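Local coordinates for protein glutaminyl-tRNA synthetase (Saccharomyces cerevisiae, PDB 3TL4) that joins glutamine to tRNA(Gln) at the expense of ATP, this chain being its appended tRNA-binding domain, at residues 125-130 with 171-176; 140-145 with 179-184; 147-152 with 165-170. All blocks are in the same frame, centred on the assembly; numbering follows the deposited sequence.

Interaction 1: 125-130 with 171-176; sequences YVMQYI and DQEVLK
E173 leans from helix 166-178 onto V126, M127 and I130, three residues on one face of helix 119-132. Its CB starts the contact, 3.6 Å from I130 CD1, and the two side chains meet nearly at a right angle. The extended isoleucine, with CG1 beside its own backbone N, is long enough to bring this methyl across the interface. One atom further out, E173 CG lies 4.0 Å from V126 CG1, so the aliphatic half of the glutamate is held by hydrocarbon. The chain bends at its second torsion (chi2 -57°), which brings the carboxylate across M127, a selenomethionine. E173 OE1 lies 3.4 Å from M127 CG. The remaining oxygen, OE2, forms a salt bridge with R123, one helical turn before M127; a second one to K176 is modelled too short for its length to be trusted. Glutamate thus suits the position by offering apolar methylenes to the buried side and a charge to the basic groups at the margin. Beside it, I130 CD1 also touches V174 CG2 at 4.3 Å. The two axes, 10.2 Å apart, cross at -39° and run broadly in the same direction. Helix 145-153 packs against this pair through V145 and I148, which touch V174, while V126 and I130 reach I170 and L177 elsewhere on helix 166-178.

Interaction 2: 140-145 with 179-184; sequences ERYKLV and GPKDER
The guanidinium groups of R141 and R184 lie flat on one another, centres 3.5 Å apart and planes 11° from parallel. Next to this stack, the methylene K181 CG sits over the face of the Y142 ring, 3.8 Å from its centroid, in a CH-pi contact. Y142 also offers a polar rim: its OH donates to G179 O, near the ring plane, although the modelled 2.4 Å is doubtfully short. The counter-charge that probably makes the stack of like charges tolerable comes from D182, which pairs with R184, and from D185, the main acidic partner of R141. R184 grips D182 side-on: NE reaches the syn lone pair of OD1 almost straight (176°, 3.2 Å), and R184 NH2 reaches D182 OD2 at 2.8 Å. OD1 also accepts from R184 N, closing an Asx turn that fixes the carboxylate. D182 acts on R141 only at long range, through charge, since OD1 lies well out of the R141 guanidinium plane. Further out, R141 and G179 each end a helix with positive phi, which suits G179, having no side chain. The contact joins the turn between helices 134-140 and 145-153 to the loop after helix 166-178; Y142 also packs on V174, L175 and L178 of that helix.

Interaction 3: 147-152 with 165-170; sequences GIFADV and SFKPII
F149 presents its ring in two ways to helix 166-178: one face receives K167, and the edge abuts F166. K167 CD stands over the face in a CH-pi contact, 4.1 Å from the ring centroid and 18° off the normal, displaced toward the rim. The lysine bends at chi2 to lay its methylenes there, while its NZ pairs with D171 one turn on. At the ring's edge, F149 CE1 meets F166 CB at 3.6 Å, the two side chains crossing nearly perpendicularly. With F149 CG anti to the backbone N (chi1 -178°), the ring's edge is turned to F166 and one face to K167. Helices 145-153 and 166-178 cross here at 127° with axes 10.3 Å apart, part of an all-helical domain. V152, I148 and I170 add branched aliphatic contacts. V152 and I170 reach toward each other tip to tip, V152 CG2 to I170 CD1 at 4.0 Å; the same I170 CD1 also touches F149 CD1 at 3.9 Å. V152 CG1 lies over a face of the F166 ring, while I148 CG2 and I170 CG2 slide past each other in opposite directions. I148 also touches Y129 of helix 119-132, and V152 and F166 both touch L158 of the connecting loop.

In the fold
All three contacts lie along helix 166-178 and the tail that follows it. Interactions 1 and 3 use the helix itself, with centres about 8 Å apart, and helices 119-132 and 145-153 also meet directly: Y129 OH probably hydrogen-bonds to D151 OD2 at 2.5 Å, and Y129 CE2 is 3.8 Å from I148 CG2. Interaction 2 lies about 13 Å from interaction 1 and 15 Å from interaction 3, measured between centres. Y142 links it to interaction 1, its CE2 packing 3.8 Å from V174 CG1. V145 CG1 approaches K167 NZ at 3.4 Å, joining interactions 2 and 3. These contacts join the helices of the tRNA-binding domain.

Interaction 1: 125-130 with 171-176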
ATOM      1  N   TYR A 125     -12.562  -1.900 -15.949  1.00 24.30           N
ATOM      2  CA  TYR A 125     -13.340  -1.417 -14.805  1.00 20.02           C
ATOM      3  C   TYR A 125     -13.798   0.024 -14.969  1.00 18.16           C
ATOM      4  O   TYR A 125     -14.940   0.347 -14.657  1.00 19.96           O
ATOM      5  CB  TYR A 125     -12.585  -1.629 -13.490  1.00 24.42           C
ATOM      6  CG  TYR A 125     -12.616  -3.072 -13.074  1.00 25.50           C
ATOM      7  CD1 TYR A 125     -13.816  -3.680 -12.721  1.00 33.83           C
ATOM      8  CD2 TYR A 125     -11.466  -3.836 -13.060  1.00 33.96           C
ATOM      9  CE1 TYR A 125     -13.872  -5.009 -12.360  1.00 39.93           C
ATOM     10  CE2 TYR A 125     -11.505  -5.178 -12.693  1.00 39.92           C
ATOM     11  CZ  TYR A 125     -12.712  -5.756 -12.347  1.00 43.65           C
ATOM     12  OH  TYR A 125     -12.758  -7.082 -11.981  1.00 51.37           O
ATOM     13  N   VAL A 126     -12.914   0.871 -15.491  1.00 21.66           N
ATOM     14  CA  VAL A 126     -13.241   2.257 -15.808  1.00 23.35           C
ATOM     15  C   VAL A 126     -14.357   2.342 -16.865  1.00 29.94           C
ATOM     16  O   VAL A 126     -15.307   3.121 -16.726  1.00 29.39           O
ATOM     17  CB  VAL A 126     -11.988   3.016 -16.322  1.00 20.04           C
ATOM     18  CG1 VAL A 126     -12.378   4.368 -16.915  1.00 19.15           C
ATOM     19  CG2 VAL A 126     -10.943   3.162 -15.210  1.00 16.85           C
HETATM   20  N   MSE A 127     -14.242   1.532 -17.914  1.00 26.95           N
HETATM   21  CA  MSE A 127     -15.253   1.495 -18.978  1.00 28.80           C
HETATM   22  C   MSE A 127     -16.629   1.136 -18.443  1.00 19.13           C
HETATM   23  O   MSE A 127     -17.625   1.755 -18.800  1.00 19.53           O
HETATM   24  CB  MSE A 127     -14.872   0.484 -20.057  1.00 25.57           C
HETATM   25  CG  MSE A 127     -13.659   0.874 -20.854  1.00 34.82           C
HETATM   26 SE   MSE A 127     -13.341  -0.358 -22.337  1.00 82.17          SE
HETATM   27  CE  MSE A 127     -14.942   0.036 -23.387  1.00115.76           C
ATOM     28  N   GLN A 128     -16.654   0.122 -17.592  1.00 13.67           N
ATOM     29  CA  GLN A 128     -17.866  -0.362 -16.946  1.00 20.93           C
ATOM     30  C   GLN A 128     -18.516   0.735 -16.113  1.00 23.00           C
ATOM     31  O   GLN A 128     -19.727   0.944 -16.178  1.00 27.16           O
ATOM     32  CB  GLN A 128     -17.492  -1.528 -16.037  1.00 30.38           C
ATOM     33  CG  GLN A 128     -18.522  -2.636 -15.910  1.00 47.85           C
ATOM     34  CD  GLN A 128     -17.962  -3.855 -15.171  1.00 53.52           C
ATOM     35  OE1 GLN A 128     -17.234  -4.668 -15.751  1.00 53.37           O
ATOM     36  NE2 GLN A 128     -18.289  -3.973 -13.884  1.00 55.54           N
ATOM     37  N   TYR A 129     -17.701   1.420 -15.314  1.00 14.25           N
ATOM     38  CA  TYR A 129     -18.183   2.535 -14.518  1.00 15.51           C
ATOM     39  C   TYR A 129     -18.807   3.623 -15.399  1.00 22.97           C
ATOM     40  O   TYR A 129     -19.904   4.119 -15.113  1.00 26.55           O
ATOM     41  CB  TYR A 129     -17.055   3.142 -13.667  1.00 16.58           C
ATOM     42  CG  TYR A 129     -17.501   4.378 -12.916  1.00 17.26           C
ATOM     43  CD1 TYR A 129     -17.962   4.290 -11.606  1.00 18.10           C
ATOM     44  CD2 TYR A 129     -17.498   5.620 -13.524  1.00 13.90           C
ATOM     45  CE1 TYR A 129     -18.387   5.412 -10.914  1.00 21.43           C
ATOM     46  CE2 TYR A 129     -17.920   6.752 -12.842  1.00 22.55           C
ATOM     47  CZ  TYR A 129     -18.359   6.641 -11.536  1.00 25.39           C
ATOM     48  OH  TYR A 129     -18.779   7.754 -10.854  1.00 26.17           O
ATOM     49  N   ILE A 130     -18.099   3.997 -16.461  1.00 20.15           N
ATOM     50  CA  ILE A 130     -18.593   4.996 -17.405  1.00 16.72           C
ATOM     51  C   ILE A 130     -19.921   4.587 -18.047  1.00 23.39           C
ATOM     52  O   ILE A 130     -20.835   5.412 -18.166  1.00 23.60           O
ATOM     53  CB  ILE A 130     -17.537   5.292 -18.498  1.00 13.03           C
ATOM     54  CG1 ILE A 130     -16.318   5.957 -17.855  1.00 12.38           C
ATOM     55  CG2 ILE A 130     -18.120   6.185 -19.596  1.00 11.23           C
ATOM     56  CD1 ILE A 130     -15.239   6.275 -18.823  1.00 16.98           C
ATOM     57  N   ASP A 171      -8.885   9.767 -18.363  1.00 27.27           N
ATOM     58  CA  ASP A 171      -8.831  10.821 -19.371  1.00 21.52           C
ATOM     59  C   ASP A 171      -9.056  10.262 -20.783  1.00 22.63           C
ATOM     60  O   ASP A 171      -9.813  10.828 -21.566  1.00 25.92           O
ATOM     61  CB  ASP A 171      -7.508  11.590 -19.295  1.00 24.02           C
ATOM     62  CG  ASP A 171      -7.416  12.493 -18.052  1.00 38.50           C
ATOM     63  OD1 ASP A 171      -8.463  12.778 -17.422  1.00 37.10           O
ATOM     64  OD2 ASP A 171      -6.292  12.924 -17.709  1.00 42.87           O
ATOM     65  N   GLN A 172      -8.425   9.139 -21.100  1.00 19.38           N
ATOM     66  CA  GLN A 172      -8.596   8.530 -22.413  1.00 19.29           C
ATOM     67  C   GLN A 172     -10.024   8.038 -22.651  1.00 17.04           C
ATOM     68  O   GLN A 172     -10.594   8.249 -23.703  1.00 24.67           O
ATOM     69  CB  GLN A 172      -7.654   7.355 -22.570  1.00 21.90           C
ATOM     70  CG  GLN A 172      -6.191   7.650 -22.344  1.00 27.25           C
ATOM     71  CD  GLN A 172      -5.369   6.379 -22.483  1.00 40.74           C
ATOM     72  OE1 GLN A 172      -5.299   5.792 -23.565  1.00 51.46           O
ATOM     73  NE2 GLN A 172      -4.779   5.926 -21.386  1.00 33.76           N
ATOM     74  N   GLU A 173     -10.592   7.359 -21.673  1.00 20.10           N
ATOM     75  CA  GLU A 173     -11.928   6.803 -21.836  1.00 18.10           C
ATOM     76  C   GLU A 173     -13.000   7.875 -21.902  1.00 22.74           C
ATOM     77  O   GLU A 173     -13.967   7.742 -22.631  1.00 28.68           O
ATOM     78  CB  GLU A 173     -12.224   5.813 -20.721  1.00 16.49           C
ATOM     79  CG  GLU A 173     -11.310   4.582 -20.788  1.00 20.03           C
ATOM     80  CD  GLU A 173     -11.424   3.874 -22.121  1.00 27.33           C
ATOM     81  OE1 GLU A 173     -12.571   3.658 -22.571  1.00 30.67           O
ATOM     82  OE2 GLU A 173     -10.380   3.542 -22.723  1.00 30.94           O
ATOM     83  N   VAL A 174     -12.823   8.945 -21.140  1.00 23.67           N
ATOM     84  CA  VAL A 174     -13.805  10.018 -21.103  1.00 18.54           C
ATOM     85  C   VAL A 174     -13.835  10.737 -22.436  1.00 16.69           C
ATOM     86  O   VAL A 174     -14.903  11.071 -22.954  1.00 19.62           O
ATOM     87  CB  VAL A 174     -13.522  10.986 -19.926  1.00 27.12           C
ATOM     88  CG1 VAL A 174     -14.320  12.236 -20.064  1.00 23.15           C
ATOM     89  CG2 VAL A 174     -13.856  10.300 -18.610  1.00 25.37           C
ATOM     90  N   LEU A 175     -12.652  10.938 -23.009  1.00 19.92           N
ATOM     91  CA  LEU A 175     -12.521  11.512 -24.351  1.00 19.99           C
ATOM     92  C   LEU A 175     -13.370  10.752 -25.366  1.00 25.39           C
ATOM     93  O   LEU A 175     -14.027  11.369 -26.203  1.00 29.33           O
ATOM     94  CB  LEU A 175     -11.051  11.515 -24.794  1.00 18.07           C
ATOM     95  CG  LEU A 175     -10.677  12.090 -26.165  1.00 29.04           C
ATOM     96  CD1 LEU A 175     -11.196  13.529 -26.349  1.00 22.38           C
ATOM     97  CD2 LEU A 175      -9.157  12.018 -26.364  1.00 26.60           C
ATOM     98  N   LYS A 176     -13.361   9.419 -25.299  1.00 20.63           N
ATOM     99  CA  LYS A 176     -14.109   8.619 -26.274  1.00 18.12           C
ATOM    100  C   LYS A 176     -15.604   8.941 -26.270  1.00 23.80           C
ATOM    101  O   LYS A 176     -16.251   8.957 -27.318  1.00 24.45           O
ATOM    102  CB  LYS A 176     -13.898   7.124 -26.026  1.00 16.38           C
ATOM    103  CG  LYS A 176     -12.471   6.673 -26.232  1.00 26.89           C
ATOM    104  CD  LYS A 176     -12.232   5.249 -25.721  1.00 25.50           C
ATOM    105  CE  LYS A 176     -10.747   4.905 -25.809  1.00 27.41           C
ATOM    106  NZ  LYS A 176     -10.432   3.606 -25.153  1.00 33.77           N
TER

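Interaction 2: 140-145 with 179-184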
ATOM      1  N   GLU A 140     -22.802  16.242 -17.321  1.00 21.15           N
ATOM      2  CA  GLU A 140     -21.881  17.085 -16.551  1.00 20.04           C
ATOM      3  C   GLU A 140     -20.545  17.307 -17.273  1.00 27.03           C
ATOM      4  O   GLU A 140     -19.850  18.308 -17.044  1.00 19.79           O
ATOM      5  CB  GLU A 140     -21.659  16.469 -15.165  1.00 29.76           C
ATOM      6  CG  GLU A 140     -22.954  16.262 -14.348  1.00 34.83           C
ATOM      7  CD  GLU A 140     -23.640  17.579 -13.961  1.00 38.49           C
ATOM      8  OE1 GLU A 140     -22.927  18.549 -13.607  1.00 37.49           O
ATOM      9  OE2 GLU A 140     -24.889  17.647 -14.030  1.00 38.58           O
ATOM     10  N   ARG A 141     -20.207  16.362 -18.149  1.00 23.37           N
ATOM     11  CA  ARG A 141     -19.007  16.423 -18.968  1.00 16.17           C
ATOM     12  C   ARG A 141     -17.742  16.473 -18.141  1.00 21.63           C
ATOM     13  O   ARG A 141     -17.633  15.763 -17.153  1.00 22.00           O
ATOM     14  CB  ARG A 141     -19.073  17.584 -19.967  1.00 16.10           C
ATOM     15  CG  ARG A 141     -20.181  17.385 -20.998  1.00 17.22           C
ATOM     16  CD  ARG A 141     -20.222  18.507 -22.027  1.00 16.54           C
ATOM     17  NE  ARG A 141     -18.972  18.585 -22.772  1.00 17.51           N
ATOM     18  CZ  ARG A 141     -18.598  17.730 -23.726  1.00 20.09           C
ATOM     19  NH1 ARG A 141     -19.390  16.713 -24.083  1.00 20.30           N
ATOM     20  NH2 ARG A 141     -17.432  17.904 -24.336  1.00 14.07           N
ATOM     21  N   TYR A 142     -16.788  17.305 -18.547  1.00 23.32           N
ATOM     22  CA  TYR A 142     -15.457  17.256 -17.954  1.00 16.88           C
ATOM     23  C   TYR A 142     -15.375  17.722 -16.500  1.00 24.15           C
ATOM     24  O   TYR A 142     -14.466  17.322 -15.775  1.00 25.62           O
ATOM     25  CB  TYR A 142     -14.428  17.979 -18.827  1.00 13.48           C
ATOM     26  CG  TYR A 142     -14.059  17.217 -20.080  1.00 16.07           C
ATOM     27  CD1 TYR A 142     -14.690  17.484 -21.292  1.00 16.24           C
ATOM     28  CD2 TYR A 142     -13.092  16.224 -20.053  1.00 19.79           C
ATOM     29  CE1 TYR A 142     -14.368  16.791 -22.432  1.00 17.02           C
ATOM     30  CE2 TYR A 142     -12.756  15.529 -21.196  1.00 19.24           C
ATOM     31  CZ  TYR A 142     -13.398  15.826 -22.384  1.00 20.21           C
ATOM     32  OH  TYR A 142     -13.076  15.144 -23.531  1.00 23.67           O
ATOM     33  N   LYS A 143     -16.328  18.550 -16.078  1.00 21.49           N
ATOM     34  CA  LYS A 143     -16.447  18.937 -14.674  1.00 25.90           C
ATOM     35  C   LYS A 143     -16.562  17.743 -13.720  1.00 24.53           C
ATOM     36  O   LYS A 143     -16.285  17.862 -12.525  1.00 26.94           O
ATOM     37  CB  LYS A 143     -17.657  19.853 -14.470  1.00 32.80           C
ATOM     38  CG  LYS A 143     -17.556  21.192 -15.180  1.00 39.60           C
ATOM     39  CD  LYS A 143     -18.829  22.001 -14.988  1.00 50.38           C
ATOM     40  CE  LYS A 143     -18.704  23.406 -15.599  1.00 54.35           C
ATOM     41  NZ  LYS A 143     -18.644  23.414 -17.098  1.00 50.03           N
ATOM     42  N   LEU A 144     -16.971  16.598 -14.243  1.00 18.59           N
ATOM     43  CA  LEU A 144     -17.202  15.419 -13.414  1.00 19.72           C
ATOM     44  C   LEU A 144     -15.973  14.520 -13.308  1.00 22.43           C
ATOM     45  O   LEU A 144     -15.942  13.597 -12.500  1.00 22.46           O
ATOM     46  CB  LEU A 144     -18.402  14.618 -13.951  1.00 29.56           C
ATOM     47  CG  LEU A 144     -18.924  13.452 -13.113  1.00 30.65           C
ATOM     48  CD1 LEU A 144     -19.075  13.870 -11.656  1.00 36.52           C
ATOM     49  CD2 LEU A 144     -20.245  12.913 -13.664  1.00 25.57           C
ATOM     50  N   VAL A 145     -14.954  14.787 -14.116  1.00 28.17           N
ATOM     51  CA  VAL A 145     -13.769  13.930 -14.124  1.00 27.87           C
ATOM     52  C   VAL A 145     -13.100  13.735 -12.742  1.00 31.67           C
ATOM     53  O   VAL A 145     -12.651  12.630 -12.419  1.00 36.21           O
ATOM     54  CB  VAL A 145     -12.749  14.352 -15.214  1.00 23.26           C
ATOM     55  CG1 VAL A 145     -11.427  13.654 -15.005  1.00 24.54           C
ATOM     56  CG2 VAL A 145     -13.305  14.038 -16.622  1.00 18.99           C
ATOM     57  N   GLY A 179     -15.920  13.404 -26.480  1.00 20.88           N
ATOM     58  CA  GLY A 179     -15.224  14.090 -27.547  1.00 18.73           C
ATOM     59  C   GLY A 179     -14.309  15.092 -26.893  1.00 23.78           C
ATOM     60  O   GLY A 179     -14.204  15.108 -25.670  1.00 22.35           O
ATOM     61  N   PRO A 180     -13.641  15.939 -27.692  1.00 25.17           N
ATOM     62  CA  PRO A 180     -12.698  16.880 -27.074  1.00 23.38           C
ATOM     63  C   PRO A 180     -13.402  18.006 -26.313  1.00 30.61           C
ATOM     64  O   PRO A 180     -14.592  18.253 -26.542  1.00 30.89           O
ATOM     65  CB  PRO A 180     -11.903  17.423 -28.271  1.00 19.72           C
ATOM     66  CG  PRO A 180     -12.767  17.197 -29.451  1.00 20.17           C
ATOM     67  CD  PRO A 180     -13.580  15.965 -29.163  1.00 19.73           C
ATOM     68  N   LYS A 181     -12.675  18.651 -25.401  1.00 28.67           N
ATOM     69  CA  LYS A 181     -13.190  19.794 -24.662  1.00 30.87           C
ATOM     70  C   LYS A 181     -13.570  20.903 -25.625  1.00 29.82           C
ATOM     71  O   LYS A 181     -12.811  21.216 -26.536  1.00 27.88           O
ATOM     72  CB  LYS A 181     -12.145  20.313 -23.671  1.00 27.31           C
ATOM     73  CG  LYS A 181     -11.635  19.238 -22.738  1.00 30.00           C
ATOM     74  CD  LYS A 181     -10.962  19.861 -21.542  1.00 34.11           C
ATOM     75  CE  LYS A 181     -10.439  18.809 -20.584  1.00 37.29           C
ATOM     76  NZ  LYS A 181      -9.850  19.447 -19.378  1.00 42.25           N
ATOM     77  N   ASP A 182     -14.745  21.488 -25.415  1.00 24.52           N
ATOM     78  CA  ASP A 182     -15.215  22.587 -26.245  1.00 23.12           C
ATOM     79  C   ASP A 182     -15.895  23.676 -25.401  1.00 27.96           C
ATOM     80  O   ASP A 182     -15.674  23.753 -24.193  1.00 34.64           O
ATOM     81  CB  ASP A 182     -16.102  22.082 -27.401  1.00 22.98           C
ATOM     82  CG  ASP A 182     -17.359  21.366 -26.928  1.00 28.47           C
ATOM     83  OD1 ASP A 182     -17.779  21.576 -25.775  1.00 29.43           O
ATOM     84  OD2 ASP A 182     -17.944  20.605 -27.728  1.00 31.21           O
ATOM     85  N   GLU A 183     -16.699  24.527 -26.031  1.00 28.08           N
ATOM     86  CA  GLU A 183     -17.230  25.708 -25.352  1.00 34.86           C
ATOM     87  C   GLU A 183     -18.078  25.310 -24.146  1.00 38.46           C
ATOM     88  O   GLU A 183     -18.203  26.073 -23.186  1.00 36.81           O
ATOM     89  CB  GLU A 183     -18.033  26.600 -26.313  1.00 34.67           C
ATOM     90  CG  GLU A 183     -19.397  26.026 -26.732  1.00 43.94           C
ATOM     91  CD  GLU A 183     -19.311  24.835 -27.713  1.00 47.89           C
ATOM     92  OE1 GLU A 183     -18.233  24.605 -28.320  1.00 48.27           O
ATOM     93  OE2 GLU A 183     -20.340  24.138 -27.882  1.00 40.83           O
ATOM     94  N   ARG A 184     -18.651  24.108 -24.206  1.00 35.81           N
ATOM     95  CA  ARG A 184     -19.445  23.550 -23.113  1.00 29.30           C
ATOM     96  C   ARG A 184     -18.606  23.326 -21.872  1.00 29.00           C
ATOM     97  O   ARG A 184     -19.139  23.204 -20.766  1.00 21.18           O
ATOM     98  CB  ARG A 184     -20.034  22.202 -23.517  1.00 25.62           C
ATOM     99  CG  ARG A 184     -21.270  22.273 -24.392  1.00 25.86           C
ATOM    100  CD  ARG A 184     -21.686  20.861 -24.796  1.00 23.02           C
ATOM    101  NE  ARG A 184     -20.633  20.231 -25.579  1.00 19.51           N
ATOM    102  CZ  ARG A 184     -20.757  19.081 -26.219  1.00 19.52           C
ATOM    103  NH1 ARG A 184     -21.895  18.398 -26.159  1.00 20.70           N
ATOM    104  NH2 ARG A 184     -19.730  18.606 -26.901  1.00 22.75           N
TER
HETATM  105  O   HOH W   1     -16.824  17.635 -27.679  1.00 34.47           O

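Interaction 3: 147-152 with 165-170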
ATOM      1  N   GLY A 147     -14.673  13.593 -10.015  1.00 28.36           N
ATOM      2  CA  GLY A 147     -15.598  12.696  -9.348  1.00 26.61           C
ATOM      3  C   GLY A 147     -15.493  11.260  -9.833  1.00 23.64           C
ATOM      4  O   GLY A 147     -15.636  10.320  -9.057  1.00 21.17           O
ATOM      5  N   ILE A 148     -15.248  11.087 -11.125  1.00 24.71           N
ATOM      6  CA  ILE A 148     -15.066   9.758 -11.688  1.00 20.45           C
ATOM      7  C   ILE A 148     -13.835   9.118 -11.055  1.00 24.51           C
ATOM      8  O   ILE A 148     -13.835   7.933 -10.709  1.00 25.79           O
ATOM      9  CB  ILE A 148     -14.889   9.832 -13.201  1.00 16.94           C
ATOM     10  CG1 ILE A 148     -16.136  10.458 -13.834  1.00 13.41           C
ATOM     11  CG2 ILE A 148     -14.595   8.443 -13.793  1.00 18.78           C
ATOM     12  CD1 ILE A 148     -16.102  10.457 -15.348  1.00  9.35           C
ATOM     13  N   PHE A 149     -12.792   9.924 -10.896  1.00 18.59           N
ATOM     14  CA  PHE A 149     -11.532   9.473 -10.331  1.00 18.33           C
ATOM     15  C   PHE A 149     -11.723   8.991  -8.894  1.00 22.09           C
ATOM     16  O   PHE A 149     -11.275   7.900  -8.517  1.00 17.79           O
ATOM     17  CB  PHE A 149     -10.518  10.617 -10.383  1.00 26.22           C
ATOM     18  CG  PHE A 149      -9.162  10.248  -9.869  1.00 33.02           C
ATOM     19  CD1 PHE A 149      -8.617   9.009 -10.148  1.00 32.31           C
ATOM     20  CD2 PHE A 149      -8.423  11.144  -9.115  1.00 44.19           C
ATOM     21  CE1 PHE A 149      -7.362   8.660  -9.678  1.00 36.48           C
ATOM     22  CE2 PHE A 149      -7.166  10.799  -8.640  1.00 51.46           C
ATOM     23  CZ  PHE A 149      -6.635   9.552  -8.927  1.00 44.26           C
ATOM     24  N   ALA A 150     -12.401   9.801  -8.090  1.00 26.82           N
ATOM     25  CA  ALA A 150     -12.694   9.415  -6.708  1.00 29.19           C
ATOM     26  C   ALA A 150     -13.449   8.086  -6.638  1.00 29.75           C
ATOM     27  O   ALA A 150     -13.176   7.261  -5.769  1.00 34.23           O
ATOM     28  CB  ALA A 150     -13.481  10.518  -5.989  1.00 18.73           C
ATOM     29  N   ASP A 151     -14.396   7.885  -7.555  1.00 23.54           N
ATOM     30  CA  ASP A 151     -15.240   6.689  -7.541  1.00 17.64           C
ATOM     31  C   ASP A 151     -14.484   5.452  -8.031  1.00 21.21           C
ATOM     32  O   ASP A 151     -14.689   4.348  -7.536  1.00 17.34           O
ATOM     33  CB  ASP A 151     -16.502   6.892  -8.392  1.00 18.73           C
ATOM     34  CG  ASP A 151     -17.466   7.884  -7.776  1.00 27.86           C
ATOM     35  OD1 ASP A 151     -17.207   8.303  -6.630  1.00 32.83           O
ATOM     36  OD2 ASP A 151     -18.482   8.239  -8.419  1.00 27.81           O
ATOM     37  N   VAL A 152     -13.626   5.654  -9.021  1.00 24.34           N
ATOM     38  CA  VAL A 152     -12.776   4.598  -9.553  1.00 24.38           C
ATOM     39  C   VAL A 152     -11.770   4.085  -8.503  1.00 27.11           C
ATOM     40  O   VAL A 152     -11.596   2.875  -8.336  1.00 30.57           O
ATOM     41  CB  VAL A 152     -12.058   5.086 -10.842  1.00 19.76           C
ATOM     42  CG1 VAL A 152     -10.904   4.165 -11.207  1.00 22.83           C
ATOM     43  CG2 VAL A 152     -13.066   5.178 -11.991  1.00 15.84           C
ATOM     44  N   SER A 165      -2.126   4.659 -12.516  1.00 47.11           N
ATOM     45  CA  SER A 165      -2.673   4.359 -13.825  1.00 40.85           C
ATOM     46  C   SER A 165      -4.083   4.918 -13.939  1.00 36.73           C
ATOM     47  O   SER A 165      -4.593   5.121 -15.036  1.00 32.91           O
ATOM     48  CB  SER A 165      -2.692   2.849 -14.059  1.00 44.37           C
ATOM     49  OG  SER A 165      -3.517   2.193 -13.113  1.00 46.56           O
ATOM     50  N   PHE A 166      -4.721   5.180 -12.803  1.00 31.82           N
ATOM     51  CA  PHE A 166      -6.133   5.517 -12.857  1.00 30.00           C
ATOM     52  C   PHE A 166      -6.420   6.774 -13.703  1.00 34.48           C
ATOM     53  O   PHE A 166      -7.312   6.770 -14.547  1.00 27.46           O
ATOM     54  CB  PHE A 166      -6.718   5.644 -11.457  1.00 23.32           C
ATOM     55  CG  PHE A 166      -6.671   4.363 -10.649  1.00 24.35           C
ATOM     56  CD1 PHE A 166      -6.187   3.189 -11.196  1.00 26.82           C
ATOM     57  CD2 PHE A 166      -7.100   4.350  -9.332  1.00 22.21           C
ATOM     58  CE1 PHE A 166      -6.140   2.022 -10.447  1.00 25.27           C
ATOM     59  CE2 PHE A 166      -7.064   3.183  -8.577  1.00 24.48           C
ATOM     60  CZ  PHE A 166      -6.583   2.016  -9.144  1.00 23.23           C
ATOM     61  N   LYS A 167      -5.650   7.838 -13.501  1.00 35.97           N
ATOM     62  CA  LYS A 167      -5.990   9.120 -14.121  1.00 40.01           C
ATOM     63  C   LYS A 167      -5.844   9.186 -15.648  1.00 40.30           C
ATOM     64  O   LYS A 167      -6.739   9.670 -16.329  1.00 40.69           O
ATOM     65  CB  LYS A 167      -5.240  10.269 -13.456  1.00 44.71           C
ATOM     66  CG  LYS A 167      -5.959  11.591 -13.606  1.00 53.11           C
ATOM     67  CD  LYS A 167      -7.407  11.474 -13.143  1.00 56.92           C
ATOM     68  CE  LYS A 167      -8.146  12.801 -13.261  1.00 61.06           C
ATOM     69  NZ  LYS A 167      -8.100  13.364 -14.644  1.00 63.25           N
ATOM     70  N   PRO A 168      -4.713   8.707 -16.189  1.00 40.14           N
ATOM     71  CA  PRO A 168      -4.540   8.676 -17.648  1.00 38.16           C
ATOM     72  C   PRO A 168      -5.561   7.782 -18.339  1.00 35.97           C
ATOM     73  O   PRO A 168      -6.044   8.110 -19.422  1.00 33.30           O
ATOM     74  CB  PRO A 168      -3.138   8.084 -17.825  1.00 39.90           C
ATOM     75  CG  PRO A 168      -2.440   8.375 -16.533  1.00 42.89           C
ATOM     76  CD  PRO A 168      -3.496   8.282 -15.478  1.00 44.16           C
ATOM     77  N   ILE A 169      -5.887   6.649 -17.733  1.00 30.88           N
ATOM     78  CA  ILE A 169      -6.844   5.761 -18.380  1.00 32.79           C
ATOM     79  C   ILE A 169      -8.244   6.370 -18.382  1.00 29.58           C
ATOM     80  O   ILE A 169      -8.994   6.213 -19.348  1.00 25.16           O
ATOM     81  CB  ILE A 169      -6.846   4.366 -17.763  1.00 30.70           C
ATOM     82  CG1 ILE A 169      -5.505   3.672 -18.044  1.00 34.32           C
ATOM     83  CG2 ILE A 169      -7.995   3.566 -18.323  1.00 18.28           C
ATOM     84  CD1 ILE A 169      -5.165   2.591 -17.025  1.00 35.28           C
ATOM     85  N   ILE A 170      -8.577   7.089 -17.313  1.00 22.42           N
ATOM     86  CA  ILE A 170      -9.837   7.825 -17.250  1.00 22.75           C
ATOM     87  C   ILE A 170      -9.929   8.946 -18.276  1.00 22.12           C
ATOM     88  O   ILE A 170     -10.939   9.075 -18.962  1.00 22.17           O
ATOM     89  CB  ILE A 170     -10.090   8.427 -15.867  1.00 24.36           C
ATOM     90  CG1 ILE A 170     -10.369   7.310 -14.866  1.00 22.76           C
ATOM     91  CG2 ILE A 170     -11.264   9.401 -15.933  1.00 24.04           C
ATOM     92  CD1 ILE A 170     -10.387   7.762 -13.428  1.00 17.28           C
TER